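Local coordinates for putative metal binding protein (Coccidioides immitis, PDB 3CVG) that probably binds a metal ion or another small solute between two lobes, as periplasmic binding proteins do, and carries a bound calcium ion here, at residues V145-R150 against Y200-Y205; S149-S154 against Y180-T185; F186-L191 against Y208-R213. All coordinates share one frame; numbering follows the deposited sequence.

The three contacts lie in one lobe of what is probably a periplasmic binding protein fold. Contacts 1 and 2 share Ser149 and Arg150, and their centres are about 9 Å apart: strand 147-149 pairs in parallel with strand 200-204 in contact 1 and with strand 180-182 in contact 2. Contact 3, centred about 11 Å from contact 1 and 15 Å from contact 2, joins helix 187-196 to the turn beyond strand 200-204. Along the chain contact 2 closes before contact 3 opens, while the segments of contacts 1 and 3 alternate. Strand 147-149 and Arg150, which packs on Pro187 and Ala190, carry the lobe's sheet toward the bound calcium ion, probably at the cleft.

Contact 1: V145-R150 against Y200-Y205; sequences VRFLSR and YTITDY
The Phe147 ring turns its edge to Ile202, whose CG1 lies in the ring plane 4.0 Å from CZ, while the Tyr200 ring receives Arg146 O at its own edge. Val145 CG1 approaches Tyr200 CE2 obliquely at 4.2 Å, and Trp164 meets Phe147 edge-to-face. Phe147 has CG anti to its backbone N (chi1 -179°), which carries CE1 and CZ along the neighbouring strand to the backbone of Thr201 and Ile202. The phenol end of Tyr200 is held by Asn115 and the backbone N of Ala117.

Two backbone bonds join the strands: Tyr200 N to Arg146 O at 3.0 Å and the straighter Leu148 N to Tyr200 O at 2.9 Å (167° at the hydrogen). Tyr200 O also takes a CA-H contact from Phe147. Beyond this the pairing changes. Thr201 OG1 donates to Leu148 O at 2.8 Å, and water 1, donating to both Leu148 O and Ile202 O, spans the widening gap; Leu148 O thus accepts twice. The strand segments splay by 37°.

Helices 125-138 and 155-166 cover the face bearing Phe147 and Ile202, and helix 187-196 packs against Thr201 on the other. A parallel pair inside a mixed sheet, with helices on both faces, is consistent with the alpha/beta lobe of a periplasmic binding protein.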
loop_
_atom_site.group_PDB
_atom_site.type_symbol
_atom_site.label_atom_id
_atom_site.label_comp_id
_atom_site.label_asym_id
_atom_site.label_seq_id
_atom_site.Cartn_x
_atom_site.Cartn_y
_atom_site.Cartn_z
ATOM N N VAL A 145 -3.347 24.167 10.301
ATOM C CA VAL A 145 -3.437 22.719 10.160
ATOM C C VAL A 145 -4.004 22.382 8.782
ATOM O O VAL A 145 -5.127 22.767 8.460
ATOM C CB VAL A 145 -4.356 22.119 11.241
ATOM C CG1 VAL A 145 -4.543 20.624 11.013
ATOM C CG2 VAL A 145 -3.759 22.378 12.621
ATOM N N ARG A 146 -3.206 21.701 7.965
ATOM C CA ARG A 146 -3.629 21.283 6.630
ATOM C C ARG A 146 -3.309 19.790 6.454
ATOM O O ARG A 146 -2.371 19.272 7.066
ATOM C CB ARG A 146 -2.930 22.130 5.554
ATOM C CG ARG A 146 -3.380 23.609 5.550
ATOM C CD ARG A 146 -2.537 24.458 4.612
ATOM N NE ARG A 146 -2.582 23.980 3.230
ATOM C CZ ARG A 146 -3.620 24.142 2.415
ATOM N NH1 ARG A 146 -4.711 24.774 2.838
ATOM N NH2 ARG A 146 -3.561 23.689 1.173
ATOM N N PHE A 147 -4.108 19.100 5.643
ATOM C CA PHE A 147 -3.920 17.670 5.398
ATOM C C PHE A 147 -3.763 17.420 3.901
ATOM O O PHE A 147 -4.635 17.812 3.120
ATOM C CB PHE A 147 -5.133 16.884 5.905
ATOM C CG PHE A 147 -5.009 15.407 5.712
ATOM C CD1 PHE A 147 -4.387 14.620 6.673
ATOM C CD2 PHE A 147 -5.466 14.805 4.544
ATOM C CE1 PHE A 147 -4.225 13.255 6.476
ATOM C CE2 PHE A 147 -5.303 13.435 4.343
ATOM C CZ PHE A 147 -4.682 12.669 5.315
ATOM N N LEU A 148 -2.674 16.755 3.512
ATOM C CA LEU A 148 -2.412 16.470 2.099
ATOM C C LEU A 148 -2.973 15.132 1.625
ATOM O O LEU A 148 -2.633 14.065 2.150
ATOM C CB LEU A 148 -0.902 16.522 1.801
ATOM C CG LEU A 148 -0.455 16.551 0.325
ATOM C CD1 LEU A 148 0.897 17.235 0.230
ATOM C CD2 LEU A 148 -0.381 15.138 -0.289
ATOM N N SER A 149 -3.835 15.202 0.621
ATOM C CA SER A 149 -4.449 14.019 0.036
ATOM C C SER A 149 -3.978 13.849 -1.406
ATOM O O SER A 149 -3.988 14.801 -2.192
ATOM C CB SER A 149 -5.979 14.138 0.078
ATOM O OG SER A 149 -6.605 13.178 -0.761
ATOM N N ARG A 150 -3.554 12.640 -1.754
ATOM C CA ARG A 150 -3.124 12.369 -3.120
ATOM C C ARG A 150 -4.328 12.389 -4.075
ATOM O O ARG A 150 -4.155 12.504 -5.293
ATOM C CB ARG A 150 -2.370 11.043 -3.181
ATOM C CG ARG A 150 -0.941 11.173 -2.636
ATOM C CD ARG A 150 -0.262 9.822 -2.490
ATOM N NE ARG A 150 -0.313 9.060 -3.731
ATOM C CZ ARG A 150 -0.278 7.734 -3.788
ATOM N NH1 ARG A 150 -0.188 7.024 -2.671
ATOM N NH2 ARG A 150 -0.354 7.119 -4.962
ATOM N N TYR A 200 0.064 17.651 7.481
ATOM C CA TYR A 200 -0.051 16.280 7.942
ATOM C C TYR A 200 -0.479 15.484 6.717
ATOM O O TYR A 200 -1.069 16.041 5.784
ATOM C CB TYR A 200 -1.136 16.149 9.007
ATOM C CG TYR A 200 -0.830 16.854 10.310
ATOM C CD1 TYR A 200 -0.385 16.143 11.426
ATOM C CD2 TYR A 200 -1.028 18.229 10.439
ATOM C CE1 TYR A 200 -0.148 16.785 12.647
ATOM C CE2 TYR A 200 -0.797 18.881 11.653
ATOM C CZ TYR A 200 -0.359 18.153 12.756
ATOM O OH TYR A 200 -0.151 18.798 13.959
ATOM N N THR A 201 -0.166 14.194 6.706
ATOM C CA THR A 201 -0.569 13.351 5.599
ATOM C C THR A 201 -0.419 11.882 5.955
ATOM O O THR A 201 0.372 11.522 6.828
ATOM C CB THR A 201 0.278 13.619 4.334
ATOM O OG1 THR A 201 -0.338 12.982 3.214
ATOM C CG2 THR A 201 1.696 13.050 4.496
ATOM N N ILE A 202 -1.207 11.044 5.293
ATOM C CA ILE A 202 -1.103 9.608 5.488
ATOM C C ILE A 202 -0.186 9.191 4.352
ATOM O O ILE A 202 -0.384 9.602 3.206
ATOM C CB ILE A 202 -2.468 8.902 5.353
ATOM C CG1 ILE A 202 -3.312 9.166 6.608
ATOM C CG2 ILE A 202 -2.273 7.412 5.122
ATOM C CD1 ILE A 202 -2.784 8.517 7.885
ATOM N N THR A 203 0.839 8.416 4.690
ATOM C CA THR A 203 1.811 7.932 3.723
ATOM C C THR A 203 2.098 6.475 4.106
ATOM O O THR A 203 1.417 5.915 4.968
ATOM C CB THR A 203 3.121 8.792 3.774
ATOM O OG1 THR A 203 4.037 8.355 2.764
ATOM C CG2 THR A 203 3.796 8.682 5.138
ATOM N N ASP A 204 3.083 5.851 3.474
ATOM C CA ASP A 204 3.386 4.467 3.825
ATOM C C ASP A 204 4.848 4.322 4.219
ATOM O O ASP A 204 5.683 5.157 3.861
ATOM C CB ASP A 204 3.044 3.517 2.670
ATOM C CG ASP A 204 3.825 3.820 1.414
ATOM O OD1 ASP A 204 3.470 4.777 0.691
ATOM O OD2 ASP A 204 4.806 3.103 1.145
ATOM N N TYR A 205 5.150 3.257 4.955
ATOM C CA TYR A 205 6.503 3.011 5.427
ATOM C C TYR A 205 7.570 3.039 4.339
ATOM O O TYR A 205 8.612 3.668 4.515
ATOM C CB TYR A 205 6.564 1.671 6.171
ATOM C CG TYR A 205 7.850 1.460 6.948
ATOM C CD1 TYR A 205 8.367 2.467 7.767
ATOM C CD2 TYR A 205 8.532 0.240 6.890
ATOM C CE1 TYR A 205 9.532 2.264 8.511
ATOM C CE2 TYR A 205 9.692 0.024 7.632
ATOM C CZ TYR A 205 10.188 1.037 8.435
ATOM O OH TYR A 205 11.340 0.836 9.149
HETATM O O HOH W 1 -2.763 11.139 2.472
HETATM O O HOH W 2 1.528 7.167 0.069
#

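Contact 2: S149-S154 against Y180-T185; sequences SRYDKS and YHQYIT
Gln182 reaches Tyr151 because its CG turns beside its own backbone N (chi1 -69°) and the chain then runs out extended, laying the amide over one face of the ring. Gln182 CD is 3.3 Å from Tyr151 CD2, with the two planes only 17° apart, a stacked arrangement; Gln182 NE2 also bonds Tyr176 OH. Arg150 is bent at chi3 (53°), bringing NE to Thr185 O at 3.2 Å within the carbonyl plane. Its NH2 forms a salt bridge with Asp152 OD2 at 2.9 Å, so the guanidinium is held by one partner from each segment. Asp152 OD1 in turn accepts from both N and OG of Ser154, closing an Asx turn ahead of helix 155-166.

At the strand end, Ser149 N donates to His181 O at 2.7 Å and Ser149 O accepts from Tyr183 N at 3.0 Å. Tyr151 sets CE1 at the edge of the Tyr180 ring, 3.9 Å from CE2, the two side chains crossing almost perpendicularly. Glu160 binds the hydroxyls of both Ser149 and Tyr180.

A bound calcium ion lies about 3 Å from the Arg150 side chain. Loops leaving parallel strands beside a bound ion are consistent with the ligand cleft of a periplasmic binding protein.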
loop_
_atom_site.group_PDB
_atom_site.type_symbol
_atom_site.label_atom_id
_atom_site.label_comp_id
_atom_site.label_asym_id
_atom_site.label_seq_id
_atom_site.Cartn_x
_atom_site.Cartn_y
_atom_site.Cartn_z
ATOM N N SER A 149 -3.835 15.202 0.621
ATOM C CA SER A 149 -4.449 14.019 0.036
ATOM C C SER A 149 -3.978 13.849 -1.406
ATOM O O SER A 149 -3.988 14.801 -2.192
ATOM C CB SER A 149 -5.979 14.138 0.078
ATOM O OG SER A 149 -6.605 13.178 -0.761
ATOM N N ARG A 150 -3.554 12.640 -1.754
ATOM C CA ARG A 150 -3.124 12.369 -3.120
ATOM C C ARG A 150 -4.328 12.389 -4.075
ATOM O O ARG A 150 -4.155 12.504 -5.293
ATOM C CB ARG A 150 -2.370 11.043 -3.181
ATOM C CG ARG A 150 -0.941 11.173 -2.636
ATOM C CD ARG A 150 -0.262 9.822 -2.490
ATOM N NE ARG A 150 -0.313 9.060 -3.731
ATOM C CZ ARG A 150 -0.278 7.734 -3.788
ATOM N NH1 ARG A 150 -0.188 7.024 -2.671
ATOM N NH2 ARG A 150 -0.354 7.119 -4.962
ATOM N N TYR A 151 -5.535 12.263 -3.515
ATOM C CA TYR A 151 -6.794 12.360 -4.279
ATOM C C TYR A 151 -6.688 11.666 -5.636
ATOM O O TYR A 151 -7.064 12.236 -6.672
ATOM C CB TYR A 151 -7.105 13.858 -4.488
ATOM C CG TYR A 151 -8.577 14.234 -4.456
ATOM C CD1 TYR A 151 -9.328 14.075 -3.298
ATOM C CD2 TYR A 151 -9.209 14.764 -5.582
ATOM C CE1 TYR A 151 -10.671 14.426 -3.255
ATOM C CE2 TYR A 151 -10.547 15.125 -5.548
ATOM C CZ TYR A 151 -11.271 14.955 -4.385
ATOM O OH TYR A 151 -12.586 15.347 -4.335
ATOM N N ASP A 152 -6.195 10.431 -5.628
ATOM C CA ASP A 152 -5.954 9.698 -6.866
ATOM C C ASP A 152 -6.502 8.270 -6.898
ATOM O O ASP A 152 -6.042 7.462 -7.702
ATOM C CB ASP A 152 -4.442 9.653 -7.103
ATOM C CG ASP A 152 -3.717 8.931 -5.980
ATOM O OD1 ASP A 152 -4.395 8.564 -4.996
ATOM O OD2 ASP A 152 -2.487 8.729 -6.060
ATOM N N LYS A 153 -7.465 7.958 -6.030
ATOM C CA LYS A 153 -8.068 6.631 -6.008
ATOM C C LYS A 153 -7.121 5.520 -5.537
ATOM O O LYS A 153 -7.476 4.345 -5.584
ATOM C CB LYS A 153 -8.604 6.275 -7.406
ATOM C CG LYS A 153 -10.011 6.830 -7.739
ATOM C CD LYS A 153 -10.367 6.560 -9.209
ATOM C CE LYS A 153 -11.887 6.584 -9.486
ATOM N NZ LYS A 153 -12.559 7.907 -9.342
ATOM N N SER A 154 -5.930 5.889 -5.076
ATOM C CA SER A 154 -4.958 4.898 -4.614
ATOM C C SER A 154 -5.311 4.328 -3.244
ATOM O O SER A 154 -6.189 4.837 -2.553
ATOM C CB SER A 154 -3.569 5.531 -4.527
ATOM O OG SER A 154 -3.539 6.518 -3.508
ATOM N N TYR A 180 -8.105 20.764 3.204
ATOM C CA TYR A 180 -7.964 19.417 2.643
ATOM C C TYR A 180 -7.261 19.677 1.317
ATOM O O TYR A 180 -7.890 20.043 0.316
ATOM C CB TYR A 180 -9.340 18.773 2.425
ATOM C CG TYR A 180 -9.293 17.307 2.026
ATOM C CD1 TYR A 180 -8.893 16.318 2.936
ATOM C CD2 TYR A 180 -9.675 16.905 0.748
ATOM C CE1 TYR A 180 -8.881 14.961 2.572
ATOM C CE2 TYR A 180 -9.662 15.560 0.377
ATOM C CZ TYR A 180 -9.268 14.592 1.290
ATOM O OH TYR A 180 -9.266 13.257 0.915
ATOM N N HIS A 181 -5.945 19.492 1.340
ATOM C CA HIS A 181 -5.067 19.766 0.214
ATOM C C HIS A 181 -4.845 18.636 -0.780
ATOM O O HIS A 181 -4.248 17.603 -0.455
ATOM C CB HIS A 181 -3.713 20.237 0.764
ATOM C CG HIS A 181 -2.703 20.566 -0.294
ATOM N ND1 HIS A 181 -1.344 20.530 -0.057
ATOM C CD2 HIS A 181 -2.849 20.928 -1.587
ATOM C CE1 HIS A 181 -0.699 20.850 -1.167
ATOM N NE2 HIS A 181 -1.588 21.097 -2.110
ATOM N N GLN A 182 -5.321 18.864 -1.998
ATOM C CA GLN A 182 -5.194 17.913 -3.087
ATOM C C GLN A 182 -3.875 18.124 -3.808
ATOM O O GLN A 182 -3.681 19.145 -4.467
ATOM C CB GLN A 182 -6.342 18.092 -4.089
ATOM C CG GLN A 182 -7.714 17.689 -3.563
ATOM C CD GLN A 182 -8.821 17.931 -4.587
ATOM O OE1 GLN A 182 -8.594 17.881 -5.800
ATOM N NE2 GLN A 182 -10.026 18.173 -4.099
ATOM N N TYR A 183 -2.970 17.162 -3.683
ATOM C CA TYR A 183 -1.676 17.234 -4.360
ATOM C C TYR A 183 -1.585 15.877 -5.062
ATOM O O TYR A 183 -1.145 14.883 -4.475
ATOM C CB TYR A 183 -0.558 17.397 -3.334
ATOM C CG TYR A 183 0.803 17.628 -3.950
ATOM C CD1 TYR A 183 1.139 18.864 -4.522
ATOM C CD2 TYR A 183 1.751 16.607 -3.985
ATOM C CE1 TYR A 183 2.400 19.068 -5.117
ATOM C CE2 TYR A 183 3.007 16.803 -4.576
ATOM C CZ TYR A 183 3.322 18.030 -5.137
ATOM O OH TYR A 183 4.562 18.215 -5.713
ATOM N N ILE A 184 -2.020 15.854 -6.317
ATOM C CA ILE A 184 -2.101 14.628 -7.094
ATOM C C ILE A 184 -0.814 14.180 -7.755
ATOM O O ILE A 184 -0.512 14.562 -8.888
ATOM C CB ILE A 184 -3.221 14.774 -8.148
ATOM C CG1 ILE A 184 -4.460 15.387 -7.475
ATOM C CG2 ILE A 184 -3.557 13.413 -8.748
ATOM C CD1 ILE A 184 -5.544 15.862 -8.436
ATOM N N THR A 185 -0.067 13.346 -7.038
ATOM C CA THR A 185 1.209 12.824 -7.524
ATOM C C THR A 185 1.476 11.441 -6.929
ATOM O O THR A 185 0.666 10.924 -6.161
ATOM C CB THR A 185 2.380 13.723 -7.090
ATOM O OG1 THR A 185 2.445 13.737 -5.657
ATOM C CG2 THR A 185 2.201 15.145 -7.605
#

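Contact 3: F186-L191 against Y208-R213; sequences FPIQAL and YLSIPR
Leu191 points from helix 187-196 straight at the turn that starts at Tyr208. Its CB is still 4.6 Å from Ile211 CG2, and CG, anti to the backbone N (chi1 177°), closes to 4.0 Å from Ile211 CD1. The CD1 branch stays further back, and CD2 alone makes the close contacts of the tip: it comes within 3.7 Å of Tyr208 CA, and it lies equally close, 3.7 Å, to Ile211 CD1. The same methyl also packs against Thr203 OG1, so one branch lodges between the strand, the short helix 205-208 and the turn. Leu191 and Ile211 cross at roughly a right angle.

One helical turn earlier, Ile188 adds a second, outer point of contact. Its CD1 rests on Ser210 CB at 3.7 Å, and its CG2 faces Ile211 CG2 more loosely at 4.3 Å. Ile211 is met by both helix residues: CD1 by Leu191 alone, CG2 by Ile188 and Leu191. Ser210 turns its hydroxyl to Gly206 O, leaving its CB for Ile188.

Residues Tyr208 to Ile211 form a type I beta turn, closed by a weak bond from Ile211 N to Tyr208 O at 3.3 Å. No hydrogen bond crosses between the segments; the join is wholly one of carbon-to-carbon van der Waals contacts. The Tyr208 ring heads elsewhere, making a cation-pi contact with Arg216 and packing on Met108 and Met219.

Ile211 continues onto Thr192 and Ile195 further along helix 187-196, while Leu191 reaches Ile110 of strand 100-111. The turn between helices 205-208 and 213-216 thus packs along the flank of helix 187-196, whose inner side faces strands 200-204 and 100-111.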
loop_
_atom_site.group_PDB
_atom_site.type_symbol
_atom_site.label_atom_id
_atom_site.label_comp_id
_atom_site.label_asym_id
_atom_site.label_seq_id
_atom_site.Cartn_x
_atom_site.Cartn_y
_atom_site.Cartn_z
ATOM N N PHE A 186 2.629 10.868 -7.275
ATOM C CA PHE A 186 3.045 9.562 -6.758
ATOM C C PHE A 186 3.447 9.744 -5.294
ATOM O O PHE A 186 3.652 10.871 -4.847
ATOM C CB PHE A 186 4.255 9.035 -7.538
ATOM C CG PHE A 186 4.099 9.107 -9.025
ATOM C CD1 PHE A 186 3.024 8.491 -9.661
ATOM C CD2 PHE A 186 5.044 9.783 -9.797
ATOM C CE1 PHE A 186 2.892 8.545 -11.051
ATOM C CE2 PHE A 186 4.926 9.845 -11.187
ATOM C CZ PHE A 186 3.846 9.224 -11.816
ATOM N N PRO A 187 3.590 8.633 -4.544
ATOM C CA PRO A 187 3.961 8.604 -3.127
ATOM C C PRO A 187 5.101 9.502 -2.654
ATOM O O PRO A 187 4.919 10.303 -1.741
ATOM C CB PRO A 187 4.281 7.130 -2.893
ATOM C CG PRO A 187 3.284 6.457 -3.744
ATOM C CD PRO A 187 3.384 7.256 -5.036
ATOM N N ILE A 188 6.277 9.349 -3.255
ATOM C CA ILE A 188 7.445 10.127 -2.843
ATOM C C ILE A 188 7.231 11.634 -2.967
ATOM O O ILE A 188 7.490 12.385 -2.023
ATOM C CB ILE A 188 8.706 9.705 -3.647
ATOM C CG1 ILE A 188 9.111 8.276 -3.266
ATOM C CG2 ILE A 188 9.867 10.669 -3.355
ATOM C CD1 ILE A 188 10.297 7.726 -4.063
ATOM N N GLN A 189 6.757 12.078 -4.125
ATOM C CA GLN A 189 6.500 13.503 -4.334
ATOM C C GLN A 189 5.487 14.024 -3.313
ATOM O O GLN A 189 5.685 15.086 -2.721
ATOM C CB GLN A 189 5.983 13.742 -5.752
ATOM C CG GLN A 189 7.056 13.610 -6.816
ATOM C CD GLN A 189 6.490 13.318 -8.192
ATOM O OE1 GLN A 189 5.435 13.840 -8.573
ATOM N NE2 GLN A 189 7.199 12.486 -8.959
ATOM N N ALA A 190 4.406 13.278 -3.100
ATOM C CA ALA A 190 3.379 13.696 -2.140
ATOM C C ALA A 190 3.906 13.846 -0.709
ATOM O O ALA A 190 3.550 14.800 -0.007
ATOM C CB ALA A 190 2.194 12.708 -2.170
ATOM N N LEU A 191 4.725 12.894 -0.258
ATOM C CA LEU A 191 5.282 12.976 1.088
ATOM C C LEU A 191 6.254 14.160 1.166
ATOM O O LEU A 191 6.254 14.908 2.140
ATOM C CB LEU A 191 6.009 11.669 1.471
ATOM C CG LEU A 191 6.714 11.636 2.836
ATOM C CD1 LEU A 191 5.766 12.103 3.943
ATOM C CD2 LEU A 191 7.215 10.216 3.124
ATOM N N TYR A 208 8.347 6.490 3.046
ATOM C CA TYR A 208 9.104 7.171 4.091
ATOM C C TYR A 208 10.600 6.832 4.001
ATOM O O TYR A 208 11.468 7.716 4.097
ATOM C CB TYR A 208 8.567 6.753 5.464
ATOM C CG TYR A 208 9.401 7.208 6.635
ATOM C CD1 TYR A 208 9.528 8.566 6.946
ATOM C CD2 TYR A 208 10.069 6.283 7.438
ATOM C CE1 TYR A 208 10.301 8.990 8.021
ATOM C CE2 TYR A 208 10.852 6.700 8.525
ATOM C CZ TYR A 208 10.957 8.052 8.809
ATOM O OH TYR A 208 11.717 8.469 9.877
ATOM N N LEU A 209 10.896 5.548 3.825
ATOM C CA LEU A 209 12.282 5.103 3.737
ATOM C C LEU A 209 12.919 5.518 2.424
ATOM O O LEU A 209 14.125 5.362 2.238
ATOM C CB LEU A 209 12.361 3.578 3.887
ATOM C CG LEU A 209 11.871 3.042 5.236
ATOM C CD1 LEU A 209 11.782 1.512 5.188
ATOM C CD2 LEU A 209 12.807 3.499 6.340
ATOM N N SER A 210 12.110 6.064 1.521
ATOM C CA SER A 210 12.607 6.492 0.221
ATOM C C SER A 210 13.026 7.961 0.166
ATOM O O SER A 210 13.727 8.351 -0.754
ATOM C CB SER A 210 11.547 6.254 -0.861
ATOM O OG SER A 210 11.244 4.880 -1.000
ATOM N N ILE A 211 12.589 8.774 1.125
ATOM C CA ILE A 211 12.940 10.188 1.086
ATOM C C ILE A 211 14.250 10.482 1.807
ATOM O O ILE A 211 14.687 9.722 2.673
ATOM C CB ILE A 211 11.805 11.080 1.667
ATOM C CG1 ILE A 211 11.564 10.741 3.136
ATOM C CG2 ILE A 211 10.523 10.892 0.850
ATOM C CD1 ILE A 211 10.588 11.664 3.826
ATOM N N PRO A 212 14.908 11.588 1.441
ATOM C CA PRO A 212 16.181 11.961 2.074
ATOM C C PRO A 212 16.104 11.968 3.596
ATOM O O PRO A 212 15.083 12.340 4.165
ATOM C CB PRO A 212 16.446 13.347 1.509
ATOM C CG PRO A 212 15.835 13.267 0.131
ATOM C CD PRO A 212 14.519 12.570 0.411
ATOM N N ARG A 213 17.178 11.546 4.258
ATOM C CA ARG A 213 17.192 11.545 5.718
ATOM C C ARG A 213 16.911 12.948 6.241
ATOM O O ARG A 213 16.210 13.124 7.242
ATOM C CB ARG A 213 18.545 11.092 6.262
ATOM C CG ARG A 213 18.858 9.645 5.999
ATOM C CD ARG A 213 19.998 9.161 6.876
ATOM N NE ARG A 213 20.363 7.793 6.535
ATOM C CZ ARG A 213 19.500 6.786 6.485
ATOM N NH1 ARG A 213 18.219 6.992 6.756
ATOM N NH2 ARG A 213 19.919 5.570 6.161
#